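Local coordinates for protein lasso peptide isopeptidase AtxE2 (Asticcacaulis excentricus, PDB 5TXE) that hydrolyses the isopeptide bonds of the lasso peptides astexin-2 and astexin-3, converting these knotted molecules into linear peptides, at residues S164-D169 against L234-G239; I185-P190 against A250-K255. The protein carries 1 engineered substitution. One frame throughout, in Å; residues are numbered along the deposited sequence.

Contact 1 (S164-D169 against L234-G239)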
loop_
_atom_site.group_PDB
_atom_site.type_symbol
_atom_site.label_atom_id
_atom_site.label_comp_id
_atom_site.label_asym_id
_atom_site.label_seq_id
_atom_site.Cartn_x
_atom_site.Cartn_y
_atom_site.Cartn_z
ATOM N N SER A 164 24.770 11.932 -11.859
ATOM C CA SER A 164 24.817 13.218 -11.174
ATOM C C SER A 164 23.530 13.953 -11.421
ATOM O O SER A 164 22.823 13.629 -12.321
ATOM C CB SER A 164 25.983 14.048 -11.684
ATOM O OG SER A 164 25.899 14.068 -13.062
ATOM N N PRO A 165 23.222 14.939 -10.593
ATOM C CA PRO A 165 22.013 15.696 -10.776
ATOM C C PRO A 165 22.157 16.630 -11.964
ATOM O O PRO A 165 23.194 17.309 -12.082
ATOM C CB PRO A 165 21.912 16.520 -9.476
ATOM C CG PRO A 165 23.302 16.638 -8.944
ATOM C CD PRO A 165 23.993 15.358 -9.404
ATOM N N VAL A 166 21.123 16.706 -12.808
ATOM C CA VAL A 166 21.146 17.604 -13.972
ATOM C C VAL A 166 20.065 18.651 -13.960
ATOM O O VAL A 166 20.148 19.635 -14.656
ATOM C CB VAL A 166 21.135 16.811 -15.271
ATOM C CG1 VAL A 166 22.402 15.958 -15.369
ATOM C CG2 VAL A 166 19.919 15.890 -15.356
ATOM N N ILE A 167 19.043 18.486 -13.143
ATOM C CA ILE A 167 18.063 19.533 -13.032
ATOM C C ILE A 167 17.747 19.758 -11.567
ATOM O O ILE A 167 17.386 18.807 -10.851
ATOM C CB ILE A 167 16.750 19.141 -13.786
ATOM C CG1 ILE A 167 17.039 18.728 -15.233
ATOM C CG2 ILE A 167 15.781 20.310 -13.805
ATOM C CD1 ILE A 167 15.820 18.294 -16.016
ATOM N N GLU A 168 17.770 21.028 -11.165
ATOM C CA GLU A 168 17.324 21.426 -9.846
ATOM C C GLU A 168 16.558 22.707 -9.999
ATOM O O GLU A 168 16.906 23.520 -10.817
ATOM C CB GLU A 168 18.513 21.706 -8.931
ATOM C CG GLU A 168 18.076 22.074 -7.527
ATOM C CD GLU A 168 19.244 22.447 -6.609
ATOM O OE1 GLU A 168 20.369 21.957 -6.826
ATOM O OE2 GLU A 168 18.995 23.213 -5.642
ATOM N N ASP A 169 15.533 22.921 -9.198
ATOM C CA ASP A 169 14.934 24.233 -9.160
ATOM C C ASP A 169 14.514 24.629 -7.739
ATOM O O ASP A 169 14.728 23.879 -6.801
ATOM C CB ASP A 169 13.789 24.237 -10.164
ATOM C CG ASP A 169 13.662 25.578 -10.921
ATOM O OD1 ASP A 169 13.746 26.653 -10.246
ATOM O OD2 ASP A 169 13.433 25.537 -12.169
ATOM N N LEU A 234 15.178 21.448 -20.758
ATOM C CA LEU A 234 16.563 21.675 -20.575
ATOM C C LEU A 234 17.343 20.981 -21.661
ATOM O O LEU A 234 17.220 19.783 -21.830
ATOM C CB LEU A 234 17.032 21.130 -19.212
ATOM C CG LEU A 234 18.553 21.276 -19.072
ATOM C CD1 LEU A 234 18.901 22.580 -18.425
ATOM C CD2 LEU A 234 19.188 20.138 -18.279
ATOM N N ASP A 235 18.213 21.732 -22.337
ATOM C CA ASP A 235 19.190 21.156 -23.287
ATOM C C ASP A 235 20.453 20.819 -22.521
ATOM O O ASP A 235 21.147 21.690 -22.068
ATOM C CB ASP A 235 19.476 22.195 -24.388
ATOM C CG ASP A 235 20.470 21.705 -25.479
ATOM O OD1 ASP A 235 21.162 20.641 -25.355
ATOM O OD2 ASP A 235 20.540 22.451 -26.475
ATOM N N LEU A 236 20.752 19.548 -22.371
ATOM C CA LEU A 236 21.889 19.137 -21.570
ATOM C C LEU A 236 23.226 19.521 -22.166
ATOM O O LEU A 236 24.198 19.555 -21.470
ATOM C CB LEU A 236 21.884 17.634 -21.398
ATOM C CG LEU A 236 20.767 17.055 -20.545
ATOM C CD1 LEU A 236 20.711 15.551 -20.745
ATOM C CD2 LEU A 236 20.994 17.367 -19.095
ATOM N N LYS A 237 23.286 19.798 -23.450
ATOM C CA LYS A 237 24.547 20.198 -24.048
ATOM C C LYS A 237 24.852 21.678 -23.894
ATOM O O LYS A 237 25.997 22.063 -23.969
ATOM C CB LYS A 237 24.566 19.861 -25.527
ATOM C CG LYS A 237 24.985 18.432 -25.825
ATOM C CD LYS A 237 24.638 18.059 -27.259
ATOM C CE LYS A 237 24.697 19.243 -28.226
ATOM N NZ LYS A 237 24.118 18.909 -29.554
ATOM N N THR A 238 23.855 22.518 -23.701
ATOM C CA THR A 238 24.144 23.916 -23.521
ATOM C C THR A 238 23.801 24.419 -22.132
ATOM O O THR A 238 24.138 25.563 -21.805
ATOM C CB THR A 238 23.381 24.767 -24.536
ATOM O OG1 THR A 238 21.970 24.570 -24.372
ATOM C CG2 THR A 238 23.810 24.395 -25.948
ATOM N N GLY A 239 23.099 23.619 -21.323
ATOM C CA GLY A 239 22.623 24.074 -20.030
ATOM C C GLY A 239 21.518 25.106 -20.129
ATOM O O GLY A 239 21.183 25.711 -19.126
#

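Contact 2 (I185-P190 against A250-K255)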
loop_
_atom_site.group_PDB
_atom_site.type_symbol
_atom_site.label_atom_id
_atom_site.label_comp_id
_atom_site.label_asym_id
_atom_site.label_seq_id
_atom_site.Cartn_x
_atom_site.Cartn_y
_atom_site.Cartn_z
ATOM N N ILE A 185 12.438 17.215 -20.729
ATOM C CA ILE A 185 11.325 18.050 -20.294
ATOM C C ILE A 185 10.930 17.643 -18.866
ATOM O O ILE A 185 10.971 16.476 -18.508
ATOM C CB ILE A 185 10.118 17.911 -21.246
ATOM C CG1 ILE A 185 8.995 18.782 -20.762
ATOM C CG2 ILE A 185 9.654 16.469 -21.352
ATOM C CD1 ILE A 185 7.893 18.963 -21.786
ATOM N N TYR A 186 10.579 18.614 -18.058
ATOM C CA TYR A 186 10.290 18.359 -16.667
ATOM C C TYR A 186 9.261 19.311 -16.138
ATOM O O TYR A 186 9.024 20.376 -16.715
ATOM C CB TYR A 186 11.553 18.469 -15.820
ATOM C CG TYR A 186 12.122 19.876 -15.640
ATOM C CD1 TYR A 186 13.018 20.438 -16.562
ATOM C CD2 TYR A 186 11.843 20.614 -14.509
ATOM C CE1 TYR A 186 13.598 21.709 -16.376
ATOM C CE2 TYR A 186 12.422 21.889 -14.330
ATOM C CZ TYR A 186 13.300 22.421 -15.274
ATOM O OH TYR A 186 13.867 23.673 -15.069
ATOM N N SER A 187 8.598 18.866 -15.070
ATOM C CA SER A 187 7.442 19.565 -14.508
ATOM C C SER A 187 7.581 19.799 -13.019
ATOM O O SER A 187 8.363 19.132 -12.341
ATOM C CB SER A 187 6.176 18.730 -14.724
ATOM O OG SER A 187 6.247 17.476 -14.100
ATOM N N GLY A 188 6.802 20.741 -12.512
ATOM C CA GLY A 188 6.656 20.944 -11.053
ATOM C C GLY A 188 5.837 22.180 -10.756
ATOM O O GLY A 188 5.253 22.735 -11.683
ATOM N N ARG A 189 5.858 22.668 -9.502
ATOM C CA ARG A 189 4.929 23.670 -9.071
ATOM C C ARG A 189 5.548 24.827 -8.309
ATOM O O ARG A 189 5.396 24.937 -7.097
ATOM C CB ARG A 189 3.803 23.009 -8.255
ATOM C CG ARG A 189 2.961 22.031 -9.087
ATOM C CD ARG A 189 1.818 21.361 -8.330
ATOM N NE ARG A 189 2.319 20.579 -7.222
ATOM C CZ ARG A 189 1.556 20.130 -6.226
ATOM N NH1 ARG A 189 0.256 20.360 -6.221
ATOM N NH2 ARG A 189 2.089 19.441 -5.258
ATOM N N PRO A 190 6.170 25.755 -9.029
ATOM C CA PRO A 190 6.719 26.904 -8.338
ATOM C C PRO A 190 5.628 27.650 -7.631
ATOM O O PRO A 190 5.900 28.316 -6.643
ATOM C CB PRO A 190 7.289 27.768 -9.478
ATOM C CG PRO A 190 6.668 27.239 -10.735
ATOM C CD PRO A 190 6.489 25.775 -10.472
ATOM N N ALA A 250 2.333 17.636 -23.961
ATOM C CA ALA A 250 1.537 16.402 -24.022
ATOM C C ALA A 250 2.416 15.129 -23.956
ATOM O O ALA A 250 2.024 14.144 -23.341
ATOM C CB ALA A 250 0.643 16.419 -25.242
ATOM N N ARG A 251 3.620 15.128 -24.532
ATOM C CA ARG A 251 4.521 13.927 -24.373
ATOM C C ARG A 251 4.868 13.619 -22.894
ATOM O O ARG A 251 5.298 12.507 -22.546
ATOM C CB ARG A 251 5.837 13.989 -25.206
ATOM C CG ARG A 251 6.010 12.776 -26.140
ATOM C CD ARG A 251 7.411 12.408 -26.627
ATOM N NE ARG A 251 8.071 13.483 -27.375
ATOM C CZ ARG A 251 9.336 13.414 -27.811
ATOM N NH1 ARG A 251 10.079 12.329 -27.563
ATOM N NH2 ARG A 251 9.870 14.436 -28.482
ATOM N N LEU A 252 4.731 14.617 -22.025
ATOM C CA LEU A 252 4.921 14.398 -20.611
ATOM C C LEU A 252 3.579 14.163 -19.895
ATOM O O LEU A 252 3.498 13.282 -19.064
ATOM C CB LEU A 252 5.724 15.560 -19.978
ATOM C CG LEU A 252 6.190 15.451 -18.510
ATOM C CD1 LEU A 252 7.084 14.279 -18.316
ATOM C CD2 LEU A 252 6.939 16.674 -18.043
ATOM N N ARG A 253 2.556 14.940 -20.234
ATOM C CA ARG A 253 1.246 14.935 -19.560
ATOM C C ARG A 253 0.424 13.647 -19.813
ATOM O O ARG A 253 -0.153 13.077 -18.882
ATOM C CB ARG A 253 0.420 16.137 -20.037
ATOM C CG ARG A 253 -0.304 16.868 -18.937
ATOM C CD ARG A 253 -1.256 17.959 -19.415
ATOM N NE ARG A 253 -2.320 18.090 -18.413
ATOM C CZ ARG A 253 -2.157 18.582 -17.171
ATOM N NH1 ARG A 253 -0.977 19.055 -16.752
ATOM N NH2 ARG A 253 -3.184 18.623 -16.322
ATOM N N GLU A 254 0.345 13.219 -21.072
ATOM C CA GLU A 254 -0.426 12.028 -21.432
ATOM C C GLU A 254 0.254 10.776 -20.867
ATOM O O GLU A 254 1.447 10.604 -21.006
ATOM C CB GLU A 254 -0.516 11.850 -22.959
ATOM C CG GLU A 254 -1.476 12.767 -23.721
ATOM C CD GLU A 254 -1.460 12.463 -25.227
ATOM O OE1 GLU A 254 -1.711 11.288 -25.602
ATOM O OE2 GLU A 254 -1.185 13.381 -26.046
ATOM N N LYS A 255 -0.515 9.913 -20.236
ATOM C CA LYS A 255 -0.037 8.580 -19.864
ATOM C C LYS A 255 -0.680 7.480 -20.743
ATOM O O LYS A 255 -1.847 7.549 -21.068
ATOM C CB LYS A 255 -0.356 8.317 -18.393
ATOM C CG LYS A 255 0.212 6.997 -17.868
ATOM C CD LYS A 255 -0.395 6.621 -16.517
ATOM C CE LYS A 255 0.356 7.328 -15.393
ATOM N NZ LYS A 255 -0.405 7.330 -14.120
#

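Contact 1 (S164-D169 against L234-G239)
Leu234, whose CG is anti to the backbone N (chi1 175°), sends CD2 toward Ile167, while Leu236, with CG anti to its own carbonyl carbon (chi1 -68°), turns its CD2 toward Val166. The two leucines thereby join neighbouring blades of the beta-propeller that prolyl oligopeptidase relatives carry: strand 163-167 is the outermost strand of one four-stranded antiparallel blade, and strand 230-235 is the third strand of the next. Val166 and Ile167 both face Val153 of strand 150-157, a classic beta bulge, and both side chains are directed at the second blade. Ile167 and Leu234 meet tip to tip, CG1 of Ile167 lying 4.0 Å from CD2 of Leu234. The same Leu234 methyl also rests 3.8 Å from the backbone O of Val166, so it fits against both residues of the bulge. Leu236 crosses Val166 at about a right angle; its CD2 is 3.9 Å from Val166 CB and slightly farther from CG2. The interface is small and apolar, with Ile167 and Leu234 as its buried pair and Val166 and Leu236 nearer the surface. Leu184 of strand 183-188 adds to it by touching both Val166 and Ile167. Past the end of strand 230-235 the chain turns back toward strand 240-243, with Leu236 in the turn, and Asp235 organises this reversal. Its backbone O accepts from both Gly239 N, at 2.8 Å, and Thr238 N. Its carboxylate closes an Asx turn, in which Lys237 N lies 3.0 Å from Asp235 OD1 and approaches from above the carboxylate plane, 41° out of it.

Contact 2 (I185-P190 against A250-K255)
Leu252 meets Ile185, Tyr186 and Ser187 through a single methyl, packing helix 246-253 on one face of the propeller blade formed by strands 173-178, 183-188, 230-235 and 240-243. The leucine adopts an extended first torsion, CG anti to the backbone N (chi1 -173°), which carries its branched end away from the helix; with chi2 at 60°, CD1 folds back and CD2 is left extended, anti to CA, pointing at strand 183-188. Ile185 also has its CG1 anti to the backbone N (chi1 180°). This branch crosses the leucine obliquely, bringing Ile185 CG1 to 4.0 Å from Leu252 CD2. One residue on, the strand alternation turns the Tyr186 side chain to the other face, so Leu252 CD2 touches its backbone, 4.0 Å from Tyr186 CA. Ser187 returns to the helix side and presents CB to the same methyl, with its OG alongside. Asp175, Gln177 and Tyr231 of the flanking strands also touch the buried Leu252. Polar links hold the helix at its borders: Arg251 NH2 donates to the carbonyl of Leu179, and Arg253 NH1 makes a weak bond to the hydroxyl of Tyr231. The helix finishes just past the leucine, its last turn fastened by Glu254 N to Ala250 O at 3.0 Å.

Contacts 1 and 2, with centres about 16 Å apart, use the two faces of one propeller blade, in which strands 183-188 and 230-235 are neighbours. Contact 1 sets the preceding blade against one face; contact 2 lays helix 246-253 on the other. Tyr186 bridges them: its backbone belongs to contact 2, while its ring reaches contact 1, where Tyr186 CD1 packs 3.6 Å from Ile167 CD1. Its hydroxyl adds a weak hydrogen bond to Asp169, Tyr186 OH lying 3.5 Å from Asp169 OD2. Both contacts lie away from the catalytic residues, including Ala527, an engineered alanine at the position of the nucleophile.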